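Local coordinates for protein endoribonuclease (Porcine reproductive and respiratory syndrome virus, PDB 5DA1) that acts as a viral endoribonuclease and beta interferon antagonist, probably degrading polyuridine RNA made during replication and so evading host RNA sensors, at residues E187-P192 against W199-D204. Sequence-based numbering, arbitrary orientation.
Sequences EAYLHP and WKVMLD
Loop residue Y189 meets strand residue W199 with their backbones well separated, the CA atoms of Y189 and W199 lying 7.7 Å apart, so side chains carry the contact. The ring geometry identifies a T-shaped (edge-to-face) pair: the tyrosine ring directs its edge at the face of the indole, the planes stand at 72°, and the centroids of the Y189 ring and the W199 five-membered ring are 4.8 Å apart. Y189 CD1 is the leading atom, 3.4 Å from W199 CG. Y189 CB adds a CH-pi contact over the same five-membered ring, 4.1 Å from its centroid. With CG of Y189 anti to the carbonyl carbon (chi1 -56°), the ring extends past the indole to V201. There Y189 CZ lies 4.0 Å from V201 CG2. W199 and V201, alternate residues of one strand, both direct CB toward the loop, so the indole face and the V201 methyls meet the same tyrosine. Y189 also touches L210 on the adjacent strand 206-213, and R197 makes a cation-pi contact with W199. The contact therefore joins the loop preceding strand 197-203 to the antiparallel three-stranded sheet of the EndoU-family domain, away from the predicted active-site residues.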
loop_
_atom_site.group_PDB
_atom_site.type_symbol
_atom_site.label_atom_id
_atom_site.label_comp_id
_atom_site.label_asym_id
_atom_site.label_seq_id
_atom_site.Cartn_x
_atom_site.Cartn_y
_atom_site.Cartn_z
ATOM N N GLU A 187 5.314 22.185 -13.156
ATOM C CA GLU A 187 4.519 23.327 -13.608
ATOM C C GLU A 187 4.607 23.529 -15.100
ATOM O O GLU A 187 3.598 23.724 -15.763
ATOM C CB GLU A 187 4.939 24.597 -12.909
ATOM C CG GLU A 187 3.763 25.353 -12.321
ATOM C CD GLU A 187 4.076 25.833 -10.903
ATOM O OE1 GLU A 187 5.191 26.387 -10.668
ATOM O OE2 GLU A 187 3.204 25.635 -10.022
ATOM N N ALA A 188 5.819 23.451 -15.622
ATOM C CA ALA A 188 6.052 23.467 -17.063
ATOM C C ALA A 188 5.009 22.687 -17.868
ATOM O O ALA A 188 4.747 23.031 -19.018
ATOM C CB ALA A 188 7.479 22.935 -17.379
ATOM N N TYR A 189 4.416 21.650 -17.270
ATOM C CA TYR A 189 3.571 20.705 -18.005
ATOM C C TYR A 189 2.064 20.847 -17.768
ATOM O O TYR A 189 1.254 20.147 -18.383
ATOM C CB TYR A 189 3.952 19.295 -17.616
ATOM C CG TYR A 189 5.392 18.930 -17.803
ATOM C CD1 TYR A 189 5.864 18.491 -19.054
ATOM C CD2 TYR A 189 6.290 18.971 -16.731
ATOM C CE1 TYR A 189 7.194 18.108 -19.241
ATOM C CE2 TYR A 189 7.638 18.590 -16.912
ATOM C CZ TYR A 189 8.077 18.157 -18.171
ATOM O OH TYR A 189 9.394 17.785 -18.368
ATOM N N LEU A 190 1.682 21.733 -16.868
ATOM C CA LEU A 190 0.317 21.712 -16.379
ATOM C C LEU A 190 -0.604 22.654 -17.138
ATOM O O LEU A 190 -1.811 22.703 -16.880
ATOM C CB LEU A 190 0.292 21.971 -14.864
ATOM C CG LEU A 190 1.061 20.940 -13.999
ATOM C CD1 LEU A 190 0.788 21.133 -12.541
ATOM C CD2 LEU A 190 0.779 19.483 -14.393
ATOM N N HIS A 191 -0.039 23.375 -18.103
ATOM C CA HIS A 191 -0.754 24.460 -18.758
ATOM C C HIS A 191 -0.496 24.444 -20.246
ATOM O O HIS A 191 0.323 25.222 -20.751
ATOM C CB HIS A 191 -0.337 25.786 -18.136
ATOM C CG HIS A 191 -0.276 25.737 -16.647
ATOM N ND1 HIS A 191 -1.398 25.549 -15.866
ATOM C CD2 HIS A 191 0.775 25.794 -15.792
ATOM C CE1 HIS A 191 -1.046 25.515 -14.591
ATOM N NE2 HIS A 191 0.266 25.663 -14.517
ATOM N N PRO A 192 -1.169 23.520 -20.951
ATOM C CA PRO A 192 -1.162 23.465 -22.420
ATOM C C PRO A 192 -2.436 24.077 -23.016
ATOM O O PRO A 192 -3.394 24.385 -22.277
ATOM C CB PRO A 192 -1.126 21.962 -22.705
ATOM C CG PRO A 192 -1.900 21.354 -21.541
ATOM C CD PRO A 192 -1.829 22.334 -20.369
ATOM N N TRP A 199 3.253 14.056 -22.285
ATOM C CA TRP A 199 4.628 14.386 -22.225
ATOM C C TRP A 199 5.500 13.157 -22.086
ATOM O O TRP A 199 5.086 12.127 -21.566
ATOM C CB TRP A 199 4.821 15.300 -21.057
ATOM C CG TRP A 199 4.012 16.554 -21.190
ATOM C CD1 TRP A 199 2.837 16.862 -20.550
ATOM C CD2 TRP A 199 4.326 17.672 -22.008
ATOM N NE1 TRP A 199 2.415 18.115 -20.907
ATOM C CE2 TRP A 199 3.310 18.638 -21.804
ATOM C CE3 TRP A 199 5.379 17.963 -22.879
ATOM C CZ2 TRP A 199 3.308 19.870 -22.450
ATOM C CZ3 TRP A 199 5.384 19.187 -23.522
ATOM C CH2 TRP A 199 4.348 20.133 -23.302
ATOM N N LYS A 200 6.713 13.263 -22.590
ATOM C CA LYS A 200 7.745 12.350 -22.202
ATOM C C LYS A 200 8.576 13.080 -21.174
ATOM O O LYS A 200 8.939 14.232 -21.371
ATOM C CB LYS A 200 8.552 11.914 -23.410
ATOM C CG LYS A 200 7.727 10.995 -24.283
ATOM C CD LYS A 200 8.587 10.292 -25.289
ATOM C CE LYS A 200 8.057 8.874 -25.540
ATOM N NZ LYS A 200 9.077 8.032 -26.273
ATOM N N VAL A 201 8.806 12.423 -20.041
ATOM C CA VAL A 201 9.522 13.017 -18.920
ATOM C C VAL A 201 10.533 12.016 -18.378
ATOM O O VAL A 201 10.289 10.818 -18.357
ATOM C CB VAL A 201 8.580 13.431 -17.774
ATOM C CG1 VAL A 201 9.307 14.284 -16.789
ATOM C CG2 VAL A 201 7.390 14.190 -18.296
ATOM N N MET A 202 11.683 12.532 -17.968
ATOM C CA MET A 202 12.678 11.747 -17.297
ATOM C C MET A 202 12.504 11.992 -15.813
ATOM O O MET A 202 12.610 13.134 -15.353
ATOM C CB MET A 202 14.076 12.156 -17.746
ATOM C CG MET A 202 14.421 11.707 -19.154
ATOM S SD MET A 202 14.855 9.944 -19.242
ATOM C CE MET A 202 16.204 9.880 -18.098
ATOM N N LEU A 203 12.213 10.911 -15.080
ATOM C CA LEU A 203 12.112 10.949 -13.612
ATOM C C LEU A 203 13.046 9.883 -13.016
ATOM O O LEU A 203 12.945 8.710 -13.370
ATOM C CB LEU A 203 10.653 10.750 -13.166
ATOM C CG LEU A 203 10.420 10.452 -11.688
ATOM C CD1 LEU A 203 10.364 11.696 -10.867
ATOM C CD2 LEU A 203 9.176 9.615 -11.488
ATOM N N ASP A 204 13.956 10.309 -12.133
ATOM C CA ASP A 204 14.962 9.430 -11.539
ATOM C C ASP A 204 15.699 8.694 -12.626
ATOM O O ASP A 204 16.043 7.526 -12.477
ATOM C CB ASP A 204 14.317 8.399 -10.619
ATOM C CG ASP A 204 13.683 9.013 -9.394
ATOM O OD1 ASP A 204 14.082 10.127 -8.980
ATOM O OD2 ASP A 204 12.779 8.353 -8.835
#